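Local coordinates for protein polysaccharide Lyase Family 6 (PDB 6QPS) that probably cleaves mannuronic acid-rich alginate as a calcium-binding family 6 polysaccharide lyase of a human gut bacterium, at residues H271-V276 with Y322-A327; G218-S223 with P335-H340. One frame throughout, in Å; residues are numbered along the deposited sequence.

Interaction 1 (H271-V276 with Y322-A327); sequences HGHYNV and YERPTA
Arg324 lays its aliphatic shaft across one face of the His273 imidazole and ends against the hydroxyl of Tyr274, so two consecutive side chains of segment 271-276 receive different parts of one arginine. The evidence for a CH-pi contact is the position of Arg324 CD, 3.9 Å from the centroid of the His273 ring and 20° off its normal. The methylene is displaced toward the rim on the NE2 side, with His273 NE2 to Arg324 CD the closest approach at 3.6 Å. Farther along, Arg324 NE is 3.8 Å from His273 CD2, and the guanidinium lies over the CD2 side of the imidazole, their planes 22° apart. The arginine gets this far because its chain is extended from CG to NE and CG stands opposite the backbone N (chi1 167°). At its end Arg324 NH1 donates to Tyr274 OH over 2.9 Å; the oxygen lies at the guanidinium edge, close to its plane, while the phenol ring stands almost perpendicular to that plane. NH1 also bonds Gln298 OE1, and these two oxygens limit how far the guanidinium can turn. The imidazole has its own bonds, NE2 with Gln224 OE1 and ND1, weakly, with the backbone N of the same Gln298. Shortening Arg324 to an alanine removes both the methylenes and the guanidinium, which would probably leave Tyr274 OH without this donor and the covered His273 face less tightly packed. Tyr274 also meets the His252 ring at a shallow interplanar angle. Segment 271-276 is the loop joining strands 266-271 and 276-283 of the parallel beta-helix, whereas segment 322-327 belongs to the long excursion between strands 313-318 and 345-353, which this contact holds against the beta-helix.

Interaction 2 (G218-S223 with P335-H340); sequences GHSWSS and PLTSYH. With ACT (acetate ion), chain D.
The carbonyl oxygen of Ser220 is gripped twice from within its own turn, by the OG of Ser223 at 2.7 Å and by the backbone N of Ser223 at 3.2 Å. Both donors come from the same face of the carbonyl plane, the hydroxyl tilted 26° out of it. Leu336 packs its hydrocarbon against the same oxygen: Leu336 CB is 3.4 Å from Ser220 O, and CD1 reaches on toward CA of Trp221. A water joins the two segments by polar bonds, donating to Ser223 OG at 2.9 Å and to Leu336 O, so both of its hydrogens are spent on the bridge. Beside this, the Thr337 methyl CG2 rests 3.5 Å from Ser220 OG.

An acetate ion, probably from the crystallisation liquor, takes the two donors of Ser220. Its OXT accepts from Ser220 OG at 2.6 Å, and its O from Ser220 N at 2.9 Å along a nearly straight N-H line (165°). The serine can use both donors because its OG sits between backbone N and carbonyl carbon (chi1 58°), near its own N-H. Lys249 NZ also bonds the ion and would be expected to add favourable charge.

Geometrically, a short 3-10 turn at 220-222 faces a type I beta turn from Pro335 to Ser338. Both project from a parallel beta-helix, the fold of this lyase family, with the Ser220 side chain about 11 Å from the bound calcium; the ion sits where a substrate carboxylate might bind, though an acetate from the liquor does not establish a subsite.

How the interactions relate
From the N terminus, the chain leaves strand 215-218 through 218-223, winds on to the loop 271-276 after strand 266-271, and enters the loop beyond strand 313-318, which supplies 322-327 and then 335-340. Interaction 2 closes the outer loop, from 218-223 to 335-340; interaction 1 is nested within it. One long loop thus folds onto two connections of the beta-helix. The centres of the two contacts are about 9 Å apart and the contacts adjoin: Tyr322 N lies 3.1 Å from Tyr339 O, a probable hydrogen bond pairing the two arms of the long loop, and His271 packs its CE1 against the carbonyl oxygens of Leu336 and Ser338.

Interaction 1 (H271-V276 with Y322-A327)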
ATOM      1  N   HIS A 271      11.151   6.581   1.787  1.00  8.00           N
ATOM      2  CA  HIS A 271      11.573   7.975   1.754  1.00  7.97           C
ATOM      3  C   HIS A 271      10.473   8.811   2.417  1.00  8.37           C
ATOM      4  O   HIS A 271       9.319   8.386   2.494  1.00  8.04           O
ATOM      5  CB  HIS A 271      11.745   8.528   0.328  1.00  8.71           C
ATOM      6  CG  HIS A 271      12.718   7.818  -0.565  1.00  8.84           C
ATOM      7  ND1 HIS A 271      14.041   7.583  -0.243  1.00  9.01           N
ATOM      8  CD2 HIS A 271      12.575   7.420  -1.855  1.00  9.30           C
ATOM      9  CE1 HIS A 271      14.650   7.018  -1.276  1.00 11.45           C
ATOM     10  NE2 HIS A 271      13.786   6.924  -2.272  1.00 11.14           N
ATOM     11  N   GLY A 272      10.827  10.013   2.867  1.00  7.80           N
ATOM     12  CA  GLY A 272       9.899  10.881   3.572  1.00  7.91           C
ATOM     13  C   GLY A 272       9.720  10.564   5.054  1.00  7.47           C
ATOM     14  O   GLY A 272      10.154   9.530   5.577  1.00  7.45           O
ATOM     15  N   HIS A 273       9.061  11.496   5.748  1.00  8.73           N
ATOM     16  CA  HIS A 273       9.121  11.621   7.207  1.00  8.04           C
ATOM     17  C   HIS A 273       7.722  11.688   7.810  1.00  7.15           C
ATOM     18  O   HIS A 273       6.733  12.024   7.143  1.00  7.92           O
ATOM     19  CB  HIS A 273       9.940  12.874   7.617  1.00  8.20           C
ATOM     20  CG  HIS A 273      11.175  13.042   6.790  1.00  7.96           C
ATOM     21  ND1 HIS A 273      12.260  12.189   6.880  1.00  8.10           N
ATOM     22  CD2 HIS A 273      11.448  13.911   5.790  1.00  8.52           C
ATOM     23  CE1 HIS A 273      13.170  12.571   5.994  1.00  9.50           C
ATOM     24  NE2 HIS A 273      12.680  13.583   5.294  1.00  8.94           N
ATOM     25  N   TYR A 274       7.660  11.368   9.101  1.00  7.93           N
ATOM     26  CA  TYR A 274       6.473  11.590   9.929  1.00  7.41           C
ATOM     27  C   TYR A 274       5.268  10.746   9.516  1.00  8.10           C
ATOM     28  O   TYR A 274       4.110  11.179   9.617  1.00  8.29           O
ATOM     29  CB  TYR A 274       6.098  13.072   9.968  1.00  7.22           C
ATOM     30  CG  TYR A 274       7.194  14.048  10.327  1.00  7.41           C
ATOM     31  CD1 TYR A 274       7.743  14.067  11.604  1.00  8.80           C
ATOM     32  CD2 TYR A 274       7.666  14.971   9.407  1.00  7.55           C
ATOM     33  CE1 TYR A 274       8.709  14.984  11.955  1.00  8.61           C
ATOM     34  CE2 TYR A 274       8.626  15.897   9.759  1.00  8.42           C
ATOM     35  CZ  TYR A 274       9.188  15.872  11.017  1.00  9.27           C
ATOM     36  OH  TYR A 274      10.152  16.801  11.354  1.00 10.93           O
ATOM     37  N   ASN A 275       5.513   9.519   9.068  1.00  7.14           N
ATOM     38  CA  ASN A 275       4.444   8.592   8.732  1.00  7.93           C
ATOM     39  C   ASN A 275       3.922   7.907   9.983  1.00  6.63           C
ATOM     40  O   ASN A 275       4.677   7.630  10.915  1.00  8.31           O
ATOM     41  CB  ASN A 275       4.947   7.616   7.674  1.00  7.73           C
ATOM     42  CG  ASN A 275       5.214   8.336   6.349  1.00  6.75           C
ATOM     43  OD1 ASN A 275       4.298   8.942   5.761  1.00  7.56           O
ATOM     44  ND2 ASN A 275       6.465   8.357   5.900  1.00  8.46           N
ATOM     45  N   VAL A 276       2.606   7.709  10.032  1.00  7.40           N
ATOM     46  CA  VAL A 276       1.902   7.178  11.194  1.00  8.16           C
ATOM     47  C   VAL A 276       1.394   5.783  10.834  1.00  7.14           C
ATOM     48  O   VAL A 276       0.599   5.631   9.897  1.00  8.13           O
ATOM     49  CB  VAL A 276       0.784   8.136  11.637  1.00  8.33           C
ATOM     50  CG1 VAL A 276      -0.010   7.539  12.798  1.00  9.51           C
ATOM     51  CG2 VAL A 276       1.350   9.527  12.026  1.00  9.77           C
ATOM     52  N   TYR A 322      22.839   9.778   4.369  1.00 12.04           N
ATOM     53  CA  TYR A 322      22.805  11.232   4.462  1.00 13.19           C
ATOM     54  C   TYR A 322      21.852  11.671   5.561  1.00 11.55           C
ATOM     55  O   TYR A 322      20.980  10.924   6.004  1.00 11.07           O
ATOM     56  CB  TYR A 322      22.358  11.890   3.135  1.00 15.25           C
ATOM     57  CG  TYR A 322      23.247  11.534   1.981  1.00 15.14           C
ATOM     58  CD1 TYR A 322      24.521  12.056   1.888  1.00 15.18           C
ATOM     59  CD2 TYR A 322      22.824  10.651   0.986  1.00 16.25           C
ATOM     60  CE1 TYR A 322      25.350  11.720   0.849  1.00 15.99           C
ATOM     61  CE2 TYR A 322      23.649  10.311  -0.064  1.00 18.31           C
ATOM     62  CZ  TYR A 322      24.909  10.843  -0.121  1.00 17.26           C
ATOM     63  OH  TYR A 322      25.753  10.515  -1.167  1.00 20.63           O
ATOM     64  N   GLU A 323      22.035  12.919   5.996  1.00 13.16           N
ATOM     65  CA  GLU A 323      21.031  13.543   6.838  1.00 11.40           C
ATOM     66  C   GLU A 323      19.819  13.938   5.992  1.00 11.86           C
ATOM     67  O   GLU A 323      19.899  14.052   4.773  1.00 12.68           O
ATOM     68  CB  GLU A 323      21.589  14.807   7.501  1.00 13.74           C
ATOM     69  CG  GLU A 323      22.948  14.662   8.189  1.00 16.45           C
ATOM     70  CD  GLU A 323      22.885  13.893   9.505  1.00 16.41           C
ATOM     71  OE1 GLU A 323      21.800  13.447   9.926  1.00 16.46           O
ATOM     72  OE2 GLU A 323      23.955  13.741  10.123  1.00 19.95           O
ATOM     73  N   ARG A 324      18.697  14.183   6.657  1.00 12.77           N
ATOM     74  CA  ARG A 324      17.560  14.788   5.974  1.00 10.10           C
ATOM     75  C   ARG A 324      18.006  16.092   5.313  1.00 13.88           C
ATOM     76  O   ARG A 324      18.644  16.925   5.970  1.00 14.05           O
ATOM     77  CB  ARG A 324      16.465  15.082   6.989  1.00 11.74           C
ATOM     78  CG  ARG A 324      15.361  15.976   6.502  1.00 11.28           C
ATOM     79  CD  ARG A 324      14.210  16.018   7.533  1.00 11.82           C
ATOM     80  NE  ARG A 324      13.220  17.020   7.187  1.00 13.80           N
ATOM     81  CZ  ARG A 324      12.255  17.430   8.001  1.00 15.05           C
ATOM     82  NH1 ARG A 324      12.177  16.914   9.219  1.00 13.77           N
ATOM     83  NH2 ARG A 324      11.397  18.356   7.587  1.00 16.02           N
ATOM     84  N   PRO A 325      17.674  16.321   4.042  1.00 12.79           N
ATOM     85  CA  PRO A 325      18.147  17.532   3.359  1.00 14.83           C
ATOM     86  C   PRO A 325      17.465  18.784   3.879  1.00 15.66           C
ATOM     87  O   PRO A 325      16.346  18.744   4.406  1.00 14.83           O
ATOM     88  CB  PRO A 325      17.775  17.286   1.890  1.00 16.26           C
ATOM     89  CG  PRO A 325      16.567  16.342   1.978  1.00 13.76           C
ATOM     90  CD  PRO A 325      16.903  15.430   3.154  1.00 12.96           C
ATOM     91  N   THR A 326      18.179  19.896   3.745  1.00 18.97           N
ATOM     92  CA  THR A 326      17.641  21.231   3.954  1.00 23.42           C
ATOM     93  C   THR A 326      17.541  21.932   2.602  1.00 27.63           C
ATOM     94  O   THR A 326      17.883  21.371   1.553  1.00 24.20           O
ATOM     95  CB  THR A 326      18.526  22.031   4.911  1.00 32.69           C
ATOM     96  OG1 THR A 326      19.799  22.261   4.295  1.00 33.51           O
ATOM     97  CG2 THR A 326      18.708  21.284   6.225  1.00 35.10           C
ATOM     98  N   ALA A 327      17.077  23.186   2.632  1.00 31.07           N
ATOM     99  CA  ALA A 327      16.988  23.961   1.398  1.00 32.80           C
ATOM    100  C   ALA A 327      18.363  24.184   0.787  1.00 33.09           C
ATOM    101  O   ALA A 327      18.483  24.351  -0.431  1.00 38.16           O
ATOM    102  CB  ALA A 327      16.297  25.301   1.668  1.00 34.70           C
TER

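Interaction 2 (G218-S223 with P335-H340)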
ATOM      1  N   GLY A 218       4.095   8.654  -3.588  1.00  7.34           N
ATOM      2  CA  GLY A 218       5.150   9.566  -3.983  1.00  7.61           C
ATOM      3  C   GLY A 218       6.286   8.885  -4.713  1.00  8.12           C
ATOM      4  O   GLY A 218       6.184   7.730  -5.134  1.00  8.47           O
ATOM      5  N   HIS A 219       7.381   9.639  -4.863  1.00  8.88           N
ATOM      6  CA  HIS A 219       8.633   9.189  -5.462  1.00  8.44           C
ATOM      7  C   HIS A 219       9.801   9.808  -4.695  1.00  8.65           C
ATOM      8  O   HIS A 219       9.631  10.780  -3.953  1.00  8.67           O
ATOM      9  CB  HIS A 219       8.779   9.662  -6.918  1.00 10.19           C
ATOM     10  CG  HIS A 219       7.834   9.039  -7.898  1.00  9.77           C
ATOM     11  ND1 HIS A 219       6.544   9.489  -8.089  1.00 10.83           N
ATOM     12  CD2 HIS A 219       8.030   8.070  -8.828  1.00 10.59           C
ATOM     13  CE1 HIS A 219       5.970   8.786  -9.053  1.00 10.90           C
ATOM     14  NE2 HIS A 219       6.851   7.917  -9.522  1.00 11.85           N
ATOM     15  N   SER A 220      11.020   9.299  -4.928  1.00  8.85           N
ATOM     16  CA  SER A 220      12.202   9.926  -4.343  1.00  9.08           C
ATOM     17  C   SER A 220      12.165  11.446  -4.508  1.00  9.54           C
ATOM     18  O   SER A 220      12.430  12.201  -3.555  1.00  9.68           O
ATOM     19  CB  SER A 220      13.460   9.365  -5.008  1.00 12.06           C
ATOM     20  OG  SER A 220      13.415   9.592  -6.401  1.00 12.40           O
ATOM     21  N   TRP A 221      11.894  11.917  -5.742  1.00 10.71           N
ATOM     22  CA  TRP A 221      11.991  13.337  -6.061  1.00 10.62           C
ATOM     23  C   TRP A 221      10.899  14.180  -5.411  1.00 10.29           C
ATOM     24  O   TRP A 221      11.114  15.390  -5.255  1.00 11.40           O
ATOM     25  CB  TRP A 221      12.058  13.574  -7.585  1.00 11.61           C
ATOM     26  CG  TRP A 221      11.155  12.708  -8.413  1.00 11.50           C
ATOM     27  CD1 TRP A 221      11.472  11.509  -8.989  1.00 13.43           C
ATOM     28  CD2 TRP A 221       9.792  12.976  -8.775  1.00 13.20           C
ATOM     29  NE1 TRP A 221      10.397  11.012  -9.663  1.00 12.53           N
ATOM     30  CE2 TRP A 221       9.356  11.899  -9.560  1.00 13.15           C
ATOM     31  CE3 TRP A 221       8.911  14.033  -8.527  1.00 13.69           C
ATOM     32  CZ2 TRP A 221       8.060  11.827 -10.081  1.00 15.12           C
ATOM     33  CZ3 TRP A 221       7.617  13.959  -9.052  1.00 14.20           C
ATOM     34  CH2 TRP A 221       7.215  12.870  -9.824  1.00 12.78           C
ATOM     35  N   SER A 222       9.764  13.598  -5.013  1.00  9.23           N
ATOM     36  CA  SER A 222       8.705  14.305  -4.293  1.00 10.72           C
ATOM     37  C   SER A 222       8.661  13.943  -2.808  1.00 10.18           C
ATOM     38  O   SER A 222       7.724  14.347  -2.107  1.00 10.42           O
ATOM     39  CB  SER A 222       7.354  14.012  -4.936  1.00 10.42           C
ATOM     40  OG  SER A 222       7.130  12.610  -4.980  1.00  9.62           O
ATOM     41  N   SER A 223       9.668  13.226  -2.302  1.00  9.02           N
ATOM     42  CA  SER A 223       9.547  12.551  -1.018  1.00  9.49           C
ATOM     43  C   SER A 223       9.612  13.485   0.187  1.00  9.53           C
ATOM     44  O   SER A 223       9.211  13.074   1.287  1.00  8.91           O
ATOM     45  CB  SER A 223      10.622  11.468  -0.878  1.00 11.53           C
ATOM     46  OG  SER A 223      11.932  12.019  -0.925  1.00  9.90           O
ATOM     47  N   PRO A 335      21.810  12.467  -3.021  1.00 16.25           N
ATOM     48  CA  PRO A 335      20.582  12.174  -3.782  1.00 15.75           C
ATOM     49  C   PRO A 335      19.415  11.727  -2.913  1.00 14.43           C
ATOM     50  O   PRO A 335      19.583  10.970  -1.953  1.00 14.49           O
ATOM     51  CB  PRO A 335      21.008  11.043  -4.728  1.00 18.62           C
ATOM     52  CG  PRO A 335      22.505  11.108  -4.785  1.00 21.61           C
ATOM     53  CD  PRO A 335      22.964  11.667  -3.470  1.00 19.03           C
ATOM     54  N   LEU A 336      18.211  12.178  -3.295  1.00 14.17           N
ATOM     55  CA  LEU A 336      16.992  11.758  -2.622  1.00 12.10           C
ATOM     56  C   LEU A 336      16.712  10.265  -2.775  1.00 11.46           C
ATOM     57  O   LEU A 336      15.939   9.711  -1.999  1.00 11.19           O
ATOM     58  CB  LEU A 336      15.830  12.598  -3.157  1.00 11.87           C
ATOM     59  CG  LEU A 336      15.914  14.091  -2.820  1.00 14.28           C
ATOM     60  CD1 LEU A 336      14.754  14.836  -3.486  1.00 15.93           C
ATOM     61  CD2 LEU A 336      15.934  14.303  -1.318  1.00 17.11           C
ATOM     62  N   THR A 337      17.328   9.608  -3.758  1.00 13.03           N
ATOM     63  CA  THR A 337      17.179   8.172  -3.947  1.00 13.54           C
ATOM     64  C   THR A 337      18.009   7.340  -2.976  1.00 13.11           C
ATOM     65  O   THR A 337      17.877   6.112  -2.990  1.00 13.85           O
ATOM     66  CB  THR A 337      17.627   7.810  -5.365  1.00 15.61           C
ATOM     67  OG1 THR A 337      18.941   8.339  -5.596  1.00 15.28           O
ATOM     68  CG2 THR A 337      16.702   8.418  -6.404  1.00 17.11           C
ATOM     69  N   SER A 338      18.850   7.969  -2.142  1.00 12.53           N
ATOM     70  CA  SER A 338      19.682   7.260  -1.171  1.00 11.95           C
ATOM     71  C   SER A 338      18.876   6.934   0.082  1.00 10.22           C
ATOM     72  O   SER A 338      17.662   6.695  -0.003  1.00 11.69           O
ATOM     73  CB  SER A 338      20.957   8.083  -0.901  1.00 13.12           C
ATOM     74  OG  SER A 338      21.847   7.349  -0.084  1.00 14.86           O
ATOM     75  N   TYR A 339      19.555   6.826   1.232  1.00 10.72           N
ATOM     76  CA  TYR A 339      18.947   6.465   2.508  1.00 10.53           C
ATOM     77  C   TYR A 339      19.266   7.555   3.520  1.00 12.16           C
ATOM     78  O   TYR A 339      20.413   8.006   3.606  1.00 11.23           O
ATOM     79  CB  TYR A 339      19.508   5.112   3.026  1.00 11.53           C
ATOM     80  CG  TYR A 339      19.184   3.947   2.109  1.00 12.41           C
ATOM     81  CD1 TYR A 339      20.013   3.613   1.047  1.00 13.99           C
ATOM     82  CD2 TYR A 339      18.031   3.194   2.301  1.00 11.52           C
ATOM     83  CE1 TYR A 339      19.698   2.560   0.193  1.00 15.63           C
ATOM     84  CE2 TYR A 339      17.702   2.153   1.447  1.00 13.53           C
ATOM     85  CZ  TYR A 339      18.554   1.834   0.410  1.00 16.29           C
ATOM     86  OH  TYR A 339      18.245   0.793  -0.445  1.00 17.30           O
ATOM     87  N   HIS A 340      18.255   7.970   4.285  1.00 10.76           N
ATOM     88  CA  HIS A 340      18.373   9.096   5.202  1.00 10.27           C
ATOM     89  C   HIS A 340      18.233   8.636   6.647  1.00 10.45           C
ATOM     90  O   HIS A 340      17.456   7.721   6.962  1.00 10.02           O
ATOM     91  CB  HIS A 340      17.385  10.193   4.805  1.00 11.23           C
ATOM     92  CG  HIS A 340      17.641  10.721   3.431  1.00 11.71           C
ATOM     93  ND1 HIS A 340      17.196  10.075   2.295  1.00 11.72           N
ATOM     94  CD2 HIS A 340      18.357  11.789   3.008  1.00 11.59           C
ATOM     95  CE1 HIS A 340      17.587  10.755   1.232  1.00 12.05           C
ATOM     96  NE2 HIS A 340      18.309  11.790   1.634  1.00 11.33           N
TER
HETATM   97  C   ACT D 502      11.553   6.813  -7.358  1.00 15.27           C
HETATM   98  O   ACT D 502      11.107   6.700  -6.221  1.00 12.65           O
HETATM   99  OXT ACT D 502      12.241   7.742  -7.847  1.00 19.72           O
HETATM  100  CH3 ACT D 502      11.291   5.636  -8.292  1.00 19.59           C
HETATM  101  O   HOH W   1      14.413  10.901   0.048  1.00  9.99           O